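Local atomic coordinates of beta-galactosidase (Bacillus circulans subsp. alkalophilus, PDB entry 3TTY), a protein that hydrolyses terminal beta-galactosyl residues from beta-galactosides, using a TIM-barrel glycoside hydrolase domain that binds galactose and working as a three-chain assembly. Residues Glu170-Leu175 / Asn179-Thr184; Glu196-Ala199 / Leu203-Glu206. One frame throughout, in Å; residues are numbered along the deposited sequence.

Contact 1 (Glu170-Leu175 / Asn179-Thr184)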
loop_
_atom_site.group_PDB
_atom_site.type_symbol
_atom_site.label_atom_id
_atom_site.label_comp_id
_atom_site.label_asym_id
_atom_site.label_seq_id
_atom_site.Cartn_x
_atom_site.Cartn_y
_atom_site.Cartn_z
ATOM N N GLU A 170 33.106 15.528 12.942
ATOM C CA GLU A 170 33.867 14.689 13.848
ATOM C C GLU A 170 34.325 13.422 13.153
ATOM O O GLU A 170 35.430 12.950 13.386
ATOM C CB GLU A 170 33.047 14.332 15.088
ATOM C CG GLU A 170 32.326 15.529 15.687
ATOM C CD GLU A 170 32.324 15.548 17.197
ATOM O OE1 GLU A 170 31.214 15.476 17.789
ATOM O OE2 GLU A 170 33.430 15.667 17.784
ATOM N N ARG A 171 33.478 12.870 12.293
ATOM C CA ARG A 171 33.801 11.596 11.678
ATOM C C ARG A 171 34.865 11.775 10.596
ATOM O O ARG A 171 35.863 11.046 10.571
ATOM C CB ARG A 171 32.552 10.925 11.095
ATOM C CG ARG A 171 32.779 9.486 10.621
ATOM C CD ARG A 171 31.472 8.829 10.159
ATOM N NE ARG A 171 31.700 7.511 9.569
ATOM C CZ ARG A 171 31.694 6.369 10.260
ATOM N NH1 ARG A 171 31.447 6.369 11.567
ATOM N NH2 ARG A 171 31.916 5.218 9.640
ATOM N N TYR A 172 34.659 12.748 9.711
ATOM C CA TYR A 172 35.470 12.812 8.506
ATOM C C TYR A 172 36.540 13.897 8.507
ATOM O O TYR A 172 37.509 13.797 7.771
ATOM C CB TYR A 172 34.581 12.957 7.277
ATOM C CG TYR A 172 33.707 11.766 7.057
ATOM C CD1 TYR A 172 34.255 10.545 6.675
ATOM C CD2 TYR A 172 32.328 11.852 7.242
ATOM C CE1 TYR A 172 33.453 9.432 6.487
ATOM C CE2 TYR A 172 31.528 10.756 7.053
ATOM C CZ TYR A 172 32.087 9.550 6.672
ATOM O OH TYR A 172 31.276 8.463 6.481
ATOM N N GLY A 173 36.346 14.934 9.313
ATOM C CA GLY A 173 37.342 15.982 9.449
ATOM C C GLY A 173 37.268 17.067 8.394
ATOM O O GLY A 173 37.233 18.257 8.712
ATOM N N THR A 174 37.251 16.665 7.127
ATOM C CA THR A 174 37.223 17.634 6.042
ATOM C C THR A 174 36.127 17.308 5.038
ATOM O O THR A 174 35.723 16.164 4.901
ATOM C CB THR A 174 38.555 17.637 5.260
ATOM O OG1 THR A 174 38.766 16.341 4.684
ATOM C CG2 THR A 174 39.726 17.990 6.163
ATOM N N LEU A 175 35.679 18.310 4.296
ATOM C CA LEU A 175 34.775 18.041 3.186
ATOM C C LEU A 175 35.418 17.102 2.170
ATOM O O LEU A 175 34.738 16.307 1.510
ATOM C CB LEU A 175 34.334 19.335 2.513
ATOM C CG LEU A 175 33.286 20.106 3.309
ATOM C CD1 LEU A 175 33.000 21.403 2.595
ATOM C CD2 LEU A 175 32.004 19.276 3.483
ATOM N N ASN A 179 33.355 13.992 0.935
ATOM C CA ASN A 179 32.991 13.803 -0.455
ATOM C C ASN A 179 33.485 12.476 -1.007
ATOM O O ASN A 179 32.818 11.862 -1.847
ATOM C CB ASN A 179 33.458 14.987 -1.319
ATOM C CG ASN A 179 32.505 16.165 -1.245
ATOM O OD1 ASN A 179 31.288 16.003 -1.363
ATOM N ND2 ASN A 179 33.048 17.355 -1.031
ATOM N N LYS A 180 34.643 12.022 -0.537
ATOM C CA LYS A 180 35.165 10.727 -0.987
ATOM C C LYS A 180 34.437 9.543 -0.335
ATOM O O LYS A 180 34.017 8.601 -1.020
ATOM C CB LYS A 180 36.665 10.633 -0.725
ATOM C CG LYS A 180 37.356 9.457 -1.412
ATOM C CD LYS A 180 38.804 9.823 -1.760
ATOM C CE LYS A 180 39.642 8.594 -2.061
ATOM N NZ LYS A 180 39.720 7.710 -0.860
ATOM N N ALA A 181 34.290 9.590 0.986
ATOM C CA ALA A 181 33.555 8.542 1.694
ATOM C C ALA A 181 32.166 8.332 1.096
ATOM O O ALA A 181 31.673 7.217 1.063
ATOM C CB ALA A 181 33.448 8.860 3.185
ATOM N N TRP A 182 31.551 9.404 0.608
ATOM C CA TRP A 182 30.176 9.343 0.113
ATOM C C TRP A 182 30.088 9.200 -1.400
ATOM O O TRP A 182 28.992 9.075 -1.950
ATOM C CB TRP A 182 29.400 10.598 0.535
ATOM C CG TRP A 182 28.892 10.559 1.939
ATOM C CD1 TRP A 182 29.037 9.542 2.830
ATOM C CD2 TRP A 182 28.132 11.577 2.610
ATOM N NE1 TRP A 182 28.432 9.866 4.017
ATOM C CE2 TRP A 182 27.856 11.104 3.906
ATOM C CE3 TRP A 182 27.668 12.840 2.242
ATOM C CZ2 TRP A 182 27.129 11.842 4.835
ATOM C CZ3 TRP A 182 26.952 13.575 3.165
ATOM C CH2 TRP A 182 26.685 13.070 4.447
ATOM N N ASN A 183 31.238 9.231 -2.067
ATOM C CA ASN A 183 31.305 9.209 -3.536
ATOM C C ASN A 183 30.475 10.308 -4.227
ATOM O O ASN A 183 29.763 10.056 -5.192
ATOM C CB ASN A 183 30.908 7.836 -4.072
ATOM C CG ASN A 183 31.689 7.464 -5.314
ATOM O OD1 ASN A 183 32.916 7.583 -5.334
ATOM N ND2 ASN A 183 30.985 7.065 -6.370
ATOM N N THR A 184 30.582 11.534 -3.742
ATOM C CA THR A 184 29.673 12.578 -4.179
ATOM C C THR A 184 29.919 13.097 -5.602
ATOM O O THR A 184 29.158 13.929 -6.089
ATOM C CB THR A 184 29.676 13.761 -3.209
ATOM O OG1 THR A 184 30.970 14.376 -3.217
ATOM C CG2 THR A 184 29.345 13.294 -1.797
#
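Tyr172 OH is gripped by two groups, through a hydrogen bond with OD1 of Asp220, on helix 215-243, and a weak, bent one from Arg171 NE at 3.3 Å. Trp182 NE1, 4.0 Å from Tyr172 OH, bonds to the same Asp220 oxygen. The contact spans the short connection between two consecutive helices, 158-172 and 175-181, in the long excursion between the fourth and fifth strands of the TIM barrel. Arg171 also places its CG 3.9 Å above the centre of the Tyr172 ring. Bonding at OH and this methylene on one face together limit how the phenol can turn. The tyrosine presents its edge to the face of the Trp182 five-membered ring as an offset edge-to-face pair, with the planes at 72°. Ala181 packs obliquely against the Tyr172 ring, its CB 3.4 Å from CE1. Placing CG beside the backbone N and anti to the carbonyl carbon (chi1 -64°) carries the Tyr172 ring toward the second helix.

The chain passes from one helix to the next within two residues. Gly173 leaves the first helix with positive phi, and Thr174 follows at once as N-cap, its OG1 bonded to the N of Ala177. The second helix ends in a Schellman motif at Asn183, with Thr184 N bonded to Asn179 O and Asn183 N to Lys180 O. Its first turn also joins the two segments, as Asn179 N donates to Leu175 O at 2.8 Å in a nearly straight bond (173°). The Asn179 amide swings back over the same turn: ND2 is hydrogen-bonded to the carbonyl of Phe191 and lies 3.2 Å from Leu175 O.

Contact 2 (Glu196-Ala199 / Leu203-Glu206)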
loop_
_atom_site.group_PDB
_atom_site.type_symbol
_atom_site.label_atom_id
_atom_site.label_comp_id
_atom_site.label_asym_id
_atom_site.label_seq_id
_atom_site.Cartn_x
_atom_site.Cartn_y
_atom_site.Cartn_z
ATOM N N GLU A 196 25.216 22.399 3.345
ATOM C CA GLU A 196 24.555 21.936 2.130
ATOM C C GLU A 196 24.027 20.501 2.278
ATOM O O GLU A 196 23.211 20.035 1.479
ATOM C CB GLU A 196 25.528 22.002 0.960
ATOM C CG GLU A 196 25.840 23.413 0.510
ATOM C CD GLU A 196 27.098 23.479 -0.334
ATOM O OE1 GLU A 196 27.577 22.409 -0.780
ATOM O OE2 GLU A 196 27.609 24.606 -0.539
ATOM N N ILE A 197 24.526 19.809 3.298
ATOM C CA ILE A 197 24.138 18.445 3.615
ATOM C C ILE A 197 22.793 18.441 4.342
ATOM O O ILE A 197 22.598 19.207 5.290
ATOM C CB ILE A 197 25.203 17.817 4.539
ATOM C CG1 ILE A 197 26.554 17.802 3.829
ATOM C CG2 ILE A 197 24.786 16.427 5.002
ATOM C CD1 ILE A 197 27.741 17.611 4.766
ATOM N N VAL A 198 21.858 17.601 3.897
ATOM C CA VAL A 198 20.580 17.508 4.594
ATOM C C VAL A 198 20.338 16.089 5.113
ATOM O O VAL A 198 21.002 15.140 4.689
ATOM C CB VAL A 198 19.411 17.964 3.722
ATOM C CG1 VAL A 198 19.534 19.467 3.396
ATOM C CG2 VAL A 198 19.326 17.123 2.460
ATOM N N ALA A 199 19.414 15.945 6.058
ATOM C CA ALA A 199 19.059 14.615 6.542
ATOM C C ALA A 199 18.365 13.872 5.415
ATOM O O ALA A 199 17.607 14.469 4.662
ATOM C CB ALA A 199 18.143 14.719 7.747
ATOM N N LEU A 203 11.960 13.846 1.802
ATOM C CA LEU A 203 12.124 15.145 1.164
ATOM C C LEU A 203 13.425 15.207 0.354
ATOM O O LEU A 203 13.608 16.117 -0.439
ATOM C CB LEU A 203 12.110 16.283 2.198
ATOM C CG LEU A 203 10.875 16.458 3.101
ATOM C CD1 LEU A 203 11.021 17.649 4.078
ATOM C CD2 LEU A 203 9.595 16.598 2.277
ATOM N N SER A 204 14.321 14.239 0.553
ATOM C CA SER A 204 15.678 14.368 0.033
ATOM C C SER A 204 16.179 13.156 -0.759
ATOM O O SER A 204 15.905 13.067 -1.940
ATOM C CB SER A 204 16.651 14.760 1.156
ATOM O OG SER A 204 16.552 13.863 2.253
ATOM N N GLU A 205 16.896 12.229 -0.118
ATOM C CA GLU A 205 17.489 11.094 -0.829
ATOM C C GLU A 205 16.699 9.786 -0.747
ATOM O O GLU A 205 17.019 8.827 -1.443
ATOM C CB GLU A 205 18.900 10.809 -0.307
ATOM C CG GLU A 205 19.885 11.947 -0.436
ATOM C CD GLU A 205 20.252 12.276 -1.884
ATOM O OE1 GLU A 205 21.133 13.134 -2.074
ATOM O OE2 GLU A 205 19.661 11.692 -2.822
ATOM N N GLU A 206 15.696 9.726 0.117
ATOM C CA GLU A 206 15.083 8.435 0.433
ATOM C C GLU A 206 13.629 8.366 0.027
ATOM O O GLU A 206 12.975 9.392 -0.148
ATOM C CB GLU A 206 15.230 8.097 1.922
ATOM C CG GLU A 206 16.681 7.808 2.306
ATOM C CD GLU A 206 16.858 7.286 3.728
ATOM O OE1 GLU A 206 18.015 7.254 4.196
ATOM O OE2 GLU A 206 15.854 6.905 4.376
#
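One side-chain to main-chain hydrogen bond ties the two segments together: Ser204 OG donates to Ala199 O at 2.7 Å. The hydroxyl approaches in the plane of the carbonyl, on a lone pair, with a C=O to donor angle of 133°. With OG between the backbone N and the carbonyl carbon (chi1 53°), the hydroxyl faces back across the loop. The same oxygen donates to Ala199 O and accepts from the N-H of Asn201, which fixes its rotation and satisfies a buried polar group. With an alanine here, Ala199 O and the Asn201 N-H would probably be left without this shared mate, and the segments would be likely to lose their one hydrogen bond.

Apolar contact is slight by comparison. Val198 directs its side chain at the other segment, and CG2 meets Ser204 CB at 3.8 Å, so the serine methylene is packed while its hydroxyl is bonded. Phe108 of a neighbouring subunit packs on both Val198 and Ser204.

Further polar bonds anchor the loop from outside. The N of Ala199 donates to Glu161 OE1 on helix 158-172, and Arg106 of the neighbouring subunit donates to Ser204 O. The Ala199 side chain lies about 9 Å from the zinc ion, near its cysteine site but not touching it. What results is an irregular loop bridged by a serine hydroxyl's hydrogen bonds, part of a TIM-barrel excursion that forms a subunit interface.

Overall arrangement
Contacts 1 and 2 follow one another along the same barrel excursion, their centres about 15 Å apart and both some 30 Å from the centre of the chain. Contact 1 is partly buried and joins two consecutive helices through aromatic and alanine packing, with a backbone bond inside the second helix; contact 2 is smaller but buried, joins loop to loop, and relies on a single hydroxyl. Helix 158-172 serves both, supplying Tyr172 to the first and the Glu161 anchor to the second. The two meet where Trp182 CH2 packs on Ile197 CG2 at 3.9 Å. The neighbouring subunit reaches contact 1 only at Asn183, yet bonds and packs extensively on contact 2.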